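PDB 5Y0T: thermotoga maritima TmcAL from Thermotoga maritima, which belongs to the HIGH nucleotidyl transferase family of the HUP clan and holds adenosine-5'-rp-alpha-thio-triphosphate in a pocket of its nucleotide-binding fold. Local coordinates for residues Ile50-Ala54 and Ile337-Gly341; Lys264-Phe269 and Glu280-His284. One frame throughout, in Å; residues are numbered along the deposited sequence.

Contact 1 of 2, residues Ile50-Ala54 and Ile337-Gly341; sequences IDKFA and IRILG
Two buried cations, Lys-52 and Arg-338, meet with NZ and NH1 only 3.8 Å apart, an approach that is probably compensated by acids from elsewhere in the fold. Asp-413 forms salt bridges with both Lys-52 NZ and Arg-338 NH2, so the pair is best read as two positive arms gathered round its shared carboxylate, with Glu-69 pairing with Lys-52 and only weakly with Arg-338. The lysine reaches that cluster because its chain runs fully extended beyond CG. On the way its CD lies 4.1 Å from Leu-340 CD2, the two side chains crossing at about a right angle. The same methyl sits 4.0 Å above one face of the Arg-338 guanidinium, toward its rim. Phe-53 receives Arg-338 NH2 at its ring edge, 4.1 Å from CE1, with the two planes turned 54° apart, while Lys-52 CG lies over the centre of one ring face. Asp-51 caps the helix through a nearly straight bond from Ala-54 N to OD1 (3.0 Å, 170°). The contact thus sets the first turn of helix 52-61 against strand 337-343, which pairs antiparallel with strand 66-70, the pairing broken by a classic beta bulge in which Leu-340 and Gly-341 both face Val-67; helix 412-415 packs against Phe-53.

Contact 2 of 2, residues Lys264-Phe269 and Glu280-His284; sequences KNMDFF and EKRFH
Phe-269, Phe-283 and His-284 form the tight part of this contact, and Lys-281, Asn-265 and the partly exposed end of Met-266 its solvent side. Phe-283 CB stands almost exactly on the normal of the Phe-269 ring, 4.0 Å from its centroid, in a CH-pi contact. Beyond that carbon the Phe-283 ring turns an edge toward the same partner in an offset edge-to-face pair, planes at 60°, with CD2 coming to 3.7 Å from Phe-269 CE1. Phe-268 CD2 lies over the opposite face of Phe-269, toward its rim. Alongside, the aliphatic part of Glu-280 rests on the backbone and CB of Phe-269, its CG 3.9 Å from that CB. With CG anti to the backbone N (chi1 -172°), the His-284 ring reaches the start of helix 266-270, its CD2 edge toward Lys-264 O, 3.5 Å away, while its CB meets Met-266 CG.

Toward solvent the contact thins out. Met-266 SD lies 3.8 Å from Lys-281 CA, and the bend at chi3 (66°) turns CE toward Lys-281 N and CB. Lys-281 adds little more than its CB, its extended chain leading away. Exposed Asn-265 caps helix 266-270, its OD1 accepting from Phe-268 N at 3.1 Å.

Short helix 266-270 thus packs against helix 279-289, to which the chain returns after a short connection. Phe-261, Phe-275 and Phe-296 extend the aromatic cluster round Phe-283, and helix 307-318 packs against both Phe-269 and Phe-283.

How the contacts relate
The two contacts illustrate how one chain combines long-range and local closure. Contact 1 joins segments 283 residues apart in sequence, and the whole of contact 2, whose segments are only 11 residues apart, falls within that span. In space they are separate: their centres lie 33 Å apart, their nearest atoms about 21 Å. The centre of contact 1 is about 13 Å, that of contact 2 about 26 Å, from the centre of the chain. The Lys-52 side chain is about 12 Å from the bound adenosine-5'-rp-alpha-thio-triphosphate, too far to touch it. Contact 1 combines apolar packing of Leu-340 and Phe-53 with two cations whose acids come from outside; contact 2 is mainly aromatic and aliphatic.

Contact 1 of 2, residues Ile50-Ala54 and Ile337-Gly341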
ATOM      1  N   ILE A  50      12.012  -8.169  17.109  1.00 19.37           N
ATOM      2  CA  ILE A  50      11.815  -9.565  16.675  1.00 20.06           C
ATOM      3  C   ILE A  50      10.349  -9.900  16.909  1.00 20.72           C
ATOM      4  O   ILE A  50       9.676  -9.166  17.630  1.00 18.65           O
ATOM      5  CB  ILE A  50      12.695 -10.573  17.424  1.00 18.35           C
ATOM      6  CG1 ILE A  50      12.526 -10.416  18.947  1.00 16.23           C
ATOM      7  CG2 ILE A  50      14.173 -10.428  17.038  1.00 18.40           C
ATOM      8  CD1 ILE A  50      13.399 -11.422  19.738  1.00 23.73           C
ATOM      9  N   ASP A  51       9.834 -10.984  16.326  1.00 20.56           N
ATOM     10  CA  ASP A  51       8.373 -11.095  16.275  1.00 18.87           C
ATOM     11  C   ASP A  51       7.779 -11.653  17.564  1.00 19.63           C
ATOM     12  O   ASP A  51       8.495 -11.985  18.507  1.00 16.04           O
ATOM     13  CB  ASP A  51       7.913 -11.902  15.036  1.00 22.06           C
ATOM     14  CG  ASP A  51       8.177 -13.399  15.124  1.00 23.38           C
ATOM     15  OD1 ASP A  51       8.540 -13.941  16.193  1.00 23.54           O
ATOM     16  OD2 ASP A  51       7.993 -14.054  14.071  1.00 27.54           O
ATOM     17  N   LYS A  52       6.453 -11.728  17.605  1.00 16.06           N
ATOM     18  CA  LYS A  52       5.757 -12.029  18.854  1.00 17.17           C
ATOM     19  C   LYS A  52       5.952 -13.483  19.270  1.00 18.28           C
ATOM     20  O   LYS A  52       5.886 -13.808  20.459  1.00 20.85           O
ATOM     21  CB  LYS A  52       4.258 -11.711  18.710  1.00 16.79           C
ATOM     22  CG  LYS A  52       3.554 -12.618  17.690  1.00 18.33           C
ATOM     23  CD  LYS A  52       2.190 -12.051  17.289  1.00 14.31           C
ATOM     24  CE  LYS A  52       1.527 -12.955  16.237  1.00 17.96           C
ATOM     25  NZ  LYS A  52       0.181 -12.421  15.824  1.00 18.23           N
ATOM     26  N   PHE A  53       6.217 -14.361  18.309  1.00 17.22           N
ATOM     27  CA  PHE A  53       6.441 -15.771  18.650  1.00 17.75           C
ATOM     28  C   PHE A  53       7.774 -15.937  19.388  1.00 22.95           C
ATOM     29  O   PHE A  53       7.883 -16.670  20.380  1.00 21.94           O
ATOM     30  CB  PHE A  53       6.387 -16.627  17.381  1.00 22.95           C
ATOM     31  CG  PHE A  53       5.078 -16.494  16.634  1.00 22.19           C
ATOM     32  CD1 PHE A  53       3.906 -16.977  17.182  1.00 27.72           C
ATOM     33  CD2 PHE A  53       5.029 -15.879  15.400  1.00 26.73           C
ATOM     34  CE1 PHE A  53       2.700 -16.848  16.500  1.00 25.02           C
ATOM     35  CE2 PHE A  53       3.828 -15.746  14.720  1.00 30.79           C
ATOM     36  CZ  PHE A  53       2.672 -16.233  15.272  1.00 24.05           C
ATOM     37  N   ALA A  54       8.788 -15.231  18.916  1.00 19.84           N
ATOM     38  CA  ALA A  54      10.073 -15.212  19.606  1.00 18.00           C
ATOM     39  C   ALA A  54       9.957 -14.538  20.977  1.00 19.53           C
ATOM     40  O   ALA A  54      10.477 -15.036  21.984  1.00 21.47           O
ATOM     41  CB  ALA A  54      11.121 -14.506  18.745  1.00 19.35           C
ATOM     42  N   ILE A 337      -9.544 -14.122  23.321  1.00 18.33           N
ATOM     43  CA  ILE A 337      -8.266 -14.240  23.987  1.00 18.56           C
ATOM     44  C   ILE A 337      -7.349 -15.084  23.110  1.00 19.06           C
ATOM     45  O   ILE A 337      -7.592 -16.276  22.934  1.00 19.76           O
ATOM     46  CB  ILE A 337      -8.407 -14.892  25.375  1.00 22.07           C
ATOM     47  CG1 ILE A 337      -9.258 -13.998  26.290  1.00 20.44           C
ATOM     48  CG2 ILE A 337      -7.023 -15.098  25.980  1.00 22.00           C
ATOM     49  CD1 ILE A 337      -9.855 -14.731  27.504  1.00 17.81           C
ATOM     50  N   ARG A 338      -6.295 -14.474  22.573  1.00 18.48           N
ATOM     51  CA  ARG A 338      -5.357 -15.199  21.708  1.00 17.29           C
ATOM     52  C   ARG A 338      -4.197 -15.738  22.548  1.00 19.76           C
ATOM     53  O   ARG A 338      -3.505 -14.967  23.187  1.00 16.61           O
ATOM     54  CB  ARG A 338      -4.819 -14.287  20.586  1.00 20.27           C
ATOM     55  CG  ARG A 338      -3.636 -14.896  19.784  1.00 19.58           C
ATOM     56  CD  ARG A 338      -4.113 -15.872  18.698  1.00 23.22           C
ATOM     57  NE  ARG A 338      -2.982 -16.468  17.971  1.00 20.33           N
ATOM     58  CZ  ARG A 338      -2.376 -15.883  16.940  1.00 25.02           C
ATOM     59  NH1 ARG A 338      -2.810 -14.705  16.496  1.00 19.52           N
ATOM     60  NH2 ARG A 338      -1.361 -16.489  16.333  1.00 20.87           N
ATOM     61  N   ILE A 339      -3.980 -17.051  22.531  1.00 17.67           N
ATOM     62  CA  ILE A 339      -2.866 -17.654  23.262  1.00 16.08           C
ATOM     63  C   ILE A 339      -1.643 -17.693  22.359  1.00 18.02           C
ATOM     64  O   ILE A 339      -1.681 -18.348  21.326  1.00 20.06           O
ATOM     65  CB  ILE A 339      -3.161 -19.111  23.704  1.00 22.54           C
ATOM     66  CG1 ILE A 339      -4.485 -19.230  24.472  1.00 23.04           C
ATOM     67  CG2 ILE A 339      -1.965 -19.699  24.476  1.00 19.49           C
ATOM     68  CD1 ILE A 339      -4.616 -18.329  25.645  1.00 25.52           C
ATOM     69  N   LEU A 340      -0.593 -16.947  22.704  1.00 16.86           N
ATOM     70  CA  LEU A 340       0.665 -17.025  21.960  1.00 20.85           C
ATOM     71  C   LEU A 340       1.607 -18.101  22.484  1.00 21.55           C
ATOM     72  O   LEU A 340       2.483 -18.563  21.753  1.00 17.25           O
ATOM     73  CB  LEU A 340       1.383 -15.675  21.970  1.00 20.30           C
ATOM     74  CG  LEU A 340       0.690 -14.546  21.206  1.00 20.84           C
ATOM     75  CD1 LEU A 340       1.498 -13.288  21.404  1.00 17.20           C
ATOM     76  CD2 LEU A 340       0.518 -14.871  19.685  1.00 18.58           C
ATOM     77  N   GLY A 341       1.446 -18.492  23.749  1.00 18.68           N
ATOM     78  CA  GLY A 341       2.294 -19.522  24.307  1.00 16.54           C
ATOM     79  C   GLY A 341       1.979 -19.831  25.761  1.00 19.67           C
ATOM     80  O   GLY A 341       1.348 -19.025  26.462  1.00 16.46           O
TER

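Contact 2 of 2, residues Lys264-Phe269 and Glu280-His284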
ATOM      1  N   LYS A 264      -2.814   7.692  -1.548  1.00 28.07           N
ATOM      2  CA  LYS A 264      -4.040   8.042  -0.837  1.00 26.14           C
ATOM      3  C   LYS A 264      -4.310   9.528  -0.832  1.00 32.33           C
ATOM      4  O   LYS A 264      -3.377  10.325  -0.776  1.00 27.42           O
ATOM      5  CB  LYS A 264      -3.977   7.543   0.616  1.00 23.42           C
ATOM      6  CG  LYS A 264      -3.771   6.043   0.744  1.00 28.61           C
ATOM      7  CD  LYS A 264      -4.904   5.282   0.090  1.00 34.43           C
ATOM      8  CE  LYS A 264      -4.741   3.781   0.291  1.00 46.97           C
ATOM      9  NZ  LYS A 264      -6.032   3.070   0.059  1.00 49.87           N
ATOM     10  N   ASN A 265      -5.587   9.899  -0.893  1.00 35.17           N
ATOM     11  CA  ASN A 265      -5.960  11.307  -0.800  1.00 35.43           C
ATOM     12  C   ASN A 265      -6.469  11.634   0.600  1.00 33.88           C
ATOM     13  O   ASN A 265      -6.516  10.758   1.473  1.00 31.96           O
ATOM     14  CB  ASN A 265      -7.002  11.684  -1.864  1.00 35.51           C
ATOM     15  CG  ASN A 265      -8.338  10.946  -1.702  1.00 52.76           C
ATOM     16  OD1 ASN A 265      -8.596  10.265  -0.703  1.00 54.47           O
ATOM     17  ND2 ASN A 265      -9.205  11.101  -2.697  1.00 62.39           N
ATOM     18  N   MET A 266      -6.839  12.894   0.816  1.00 31.96           N
ATOM     19  CA  MET A 266      -7.221  13.342   2.149  1.00 32.90           C
ATOM     20  C   MET A 266      -8.480  12.639   2.631  1.00 34.74           C
ATOM     21  O   MET A 266      -8.618  12.360   3.833  1.00 31.15           O
ATOM     22  CB  MET A 266      -7.412  14.860   2.175  1.00 35.96           C
ATOM     23  CG  MET A 266      -6.147  15.604   2.554  1.00 33.21           C
ATOM     24  SD  MET A 266      -6.391  17.392   2.589  1.00 63.81           S
ATOM     25  CE  MET A 266      -7.525  17.551   3.966  1.00 59.15           C
ATOM     26  N   ASP A 267      -9.375  12.337   1.687  1.00 33.26           N
ATOM     27  CA  ASP A 267     -10.603  11.592   1.973  1.00 39.42           C
ATOM     28  C   ASP A 267     -10.303  10.277   2.682  1.00 34.92           C
ATOM     29  O   ASP A 267     -11.027   9.874   3.589  1.00 35.91           O
ATOM     30  CB  ASP A 267     -11.391  11.306   0.690  1.00 47.09           C
ATOM     31  CG  ASP A 267     -11.994  12.561   0.084  1.00 67.27           C
ATOM     32  OD1 ASP A 267     -12.029  13.601   0.779  1.00 74.34           O
ATOM     33  OD2 ASP A 267     -12.443  12.506  -1.083  1.00 70.72           O
ATOM     34  N   PHE A 268      -9.233   9.610   2.260  1.00 24.85           N
ATOM     35  CA  PHE A 268      -8.842   8.365   2.891  1.00 26.14           C
ATOM     36  C   PHE A 268      -8.438   8.602   4.341  1.00 27.85           C
ATOM     37  O   PHE A 268      -8.941   7.927   5.236  1.00 29.39           O
ATOM     38  CB  PHE A 268      -7.704   7.693   2.104  1.00 25.92           C
ATOM     39  CG  PHE A 268      -7.055   6.569   2.834  1.00 28.43           C
ATOM     40  CD1 PHE A 268      -7.555   5.281   2.730  1.00 27.20           C
ATOM     41  CD2 PHE A 268      -5.941   6.790   3.625  1.00 26.61           C
ATOM     42  CE1 PHE A 268      -6.958   4.240   3.404  1.00 30.78           C
ATOM     43  CE2 PHE A 268      -5.353   5.745   4.310  1.00 25.11           C
ATOM     44  CZ  PHE A 268      -5.855   4.477   4.199  1.00 28.41           C
ATOM     45  N   PHE A 269      -7.527   9.541   4.586  1.00 28.81           N
ATOM     46  CA  PHE A 269      -7.018   9.746   5.950  1.00 29.57           C
ATOM     47  C   PHE A 269      -8.110  10.217   6.917  1.00 31.50           C
ATOM     48  O   PHE A 269      -8.075   9.886   8.103  1.00 29.64           O
ATOM     49  CB  PHE A 269      -5.846  10.740   5.960  1.00 29.06           C
ATOM     50  CG  PHE A 269      -4.637  10.260   5.191  1.00 29.53           C
ATOM     51  CD1 PHE A 269      -3.860   9.207   5.667  1.00 27.96           C
ATOM     52  CD2 PHE A 269      -4.278  10.863   3.994  1.00 31.44           C
ATOM     53  CE1 PHE A 269      -2.756   8.761   4.964  1.00 28.18           C
ATOM     54  CE2 PHE A 269      -3.175  10.417   3.276  1.00 29.47           C
ATOM     55  CZ  PHE A 269      -2.410   9.373   3.756  1.00 26.94           C
ATOM     56  N   GLU A 280      -4.706  15.263   8.365  1.00 31.69           N
ATOM     57  CA  GLU A 280      -4.964  14.642   7.070  1.00 35.04           C
ATOM     58  C   GLU A 280      -4.159  15.372   6.011  1.00 33.70           C
ATOM     59  O   GLU A 280      -3.455  14.739   5.208  1.00 32.22           O
ATOM     60  CB  GLU A 280      -6.455  14.655   6.715  1.00 34.86           C
ATOM     61  CG  GLU A 280      -7.343  13.883   7.683  1.00 34.41           C
ATOM     62  CD  GLU A 280      -7.892  14.763   8.801  1.00 42.92           C
ATOM     63  OE1 GLU A 280      -7.315  15.841   9.051  1.00 40.97           O
ATOM     64  OE2 GLU A 280      -8.903  14.383   9.424  1.00 46.07           O
ATOM     65  N   LYS A 281      -4.237  16.700   6.035  1.00 30.02           N
ATOM     66  CA  LYS A 281      -3.519  17.528   5.063  1.00 33.28           C
ATOM     67  C   LYS A 281      -2.014  17.388   5.234  1.00 33.88           C
ATOM     68  O   LYS A 281      -1.280  17.341   4.254  1.00 33.26           O
ATOM     69  CB  LYS A 281      -3.929  19.007   5.177  1.00 35.38           C
ATOM     70  CG  LYS A 281      -3.279  19.914   4.133  1.00 38.25           C
ATOM     71  CD  LYS A 281      -3.841  21.338   4.190  1.00 40.53           C
ATOM     72  CE  LYS A 281      -3.299  22.207   3.056  1.00 45.96           C
ATOM     73  NZ  LYS A 281      -3.836  23.610   3.128  1.00 52.70           N
ATOM     74  N   ARG A 282      -1.554  17.297   6.478  1.00 32.01           N
ATOM     75  CA  ARG A 282      -0.124  17.151   6.731  1.00 31.81           C
ATOM     76  C   ARG A 282       0.397  15.810   6.193  1.00 33.73           C
ATOM     77  O   ARG A 282       1.468  15.758   5.581  1.00 33.81           O
ATOM     78  CB  ARG A 282       0.176  17.299   8.235  1.00 26.25           C
ATOM     79  CG  ARG A 282      -0.157  18.707   8.771  1.00 34.82           C
ATOM     80  CD  ARG A 282       0.198  18.861  10.241  1.00 44.75           C
ATOM     81  NE  ARG A 282       1.639  18.970  10.430  1.00 48.84           N
ATOM     82  CZ  ARG A 282       2.302  20.120  10.442  1.00 51.69           C
ATOM     83  NH1 ARG A 282       1.647  21.268  10.285  1.00 57.20           N
ATOM     84  NH2 ARG A 282       3.617  20.123  10.617  1.00 50.12           N
ATOM     85  N   PHE A 283      -0.350  14.733   6.414  1.00 27.54           N
ATOM     86  CA  PHE A 283       0.040  13.438   5.850  1.00 28.82           C
ATOM     87  C   PHE A 283       0.070  13.525   4.323  1.00 31.81           C
ATOM     88  O   PHE A 283       1.014  13.072   3.691  1.00 29.85           O
ATOM     89  CB  PHE A 283      -0.912  12.310   6.284  1.00 27.06           C
ATOM     90  CG  PHE A 283      -0.389  11.462   7.416  1.00 24.65           C
ATOM     91  CD1 PHE A 283      -0.105  12.031   8.648  1.00 28.78           C
ATOM     92  CD2 PHE A 283      -0.194  10.089   7.254  1.00 22.99           C
ATOM     93  CE1 PHE A 283       0.363  11.259   9.706  1.00 25.47           C
ATOM     94  CE2 PHE A 283       0.275   9.303   8.308  1.00 27.00           C
ATOM     95  CZ  PHE A 283       0.560   9.884   9.531  1.00 24.25           C
ATOM     96  N   HIS A 284      -0.958  14.135   3.745  1.00 32.51           N
ATOM     97  CA  HIS A 284      -1.090  14.199   2.293  1.00 28.57           C
ATOM     98  C   HIS A 284       0.043  14.989   1.647  1.00 35.42           C
ATOM     99  O   HIS A 284       0.657  14.535   0.671  1.00 35.37           O
ATOM    100  CB  HIS A 284      -2.439  14.813   1.917  1.00 28.55           C
ATOM    101  CG  HIS A 284      -2.741  14.753   0.451  1.00 35.66           C
ATOM    102  ND1 HIS A 284      -2.477  15.798  -0.408  1.00 39.04           N
ATOM    103  CD2 HIS A 284      -3.279  13.768  -0.309  1.00 37.83           C
ATOM    104  CE1 HIS A 284      -2.846  15.464  -1.632  1.00 36.02           C
ATOM    105  NE2 HIS A 284      -3.340  14.238  -1.598  1.00 35.19           N
TER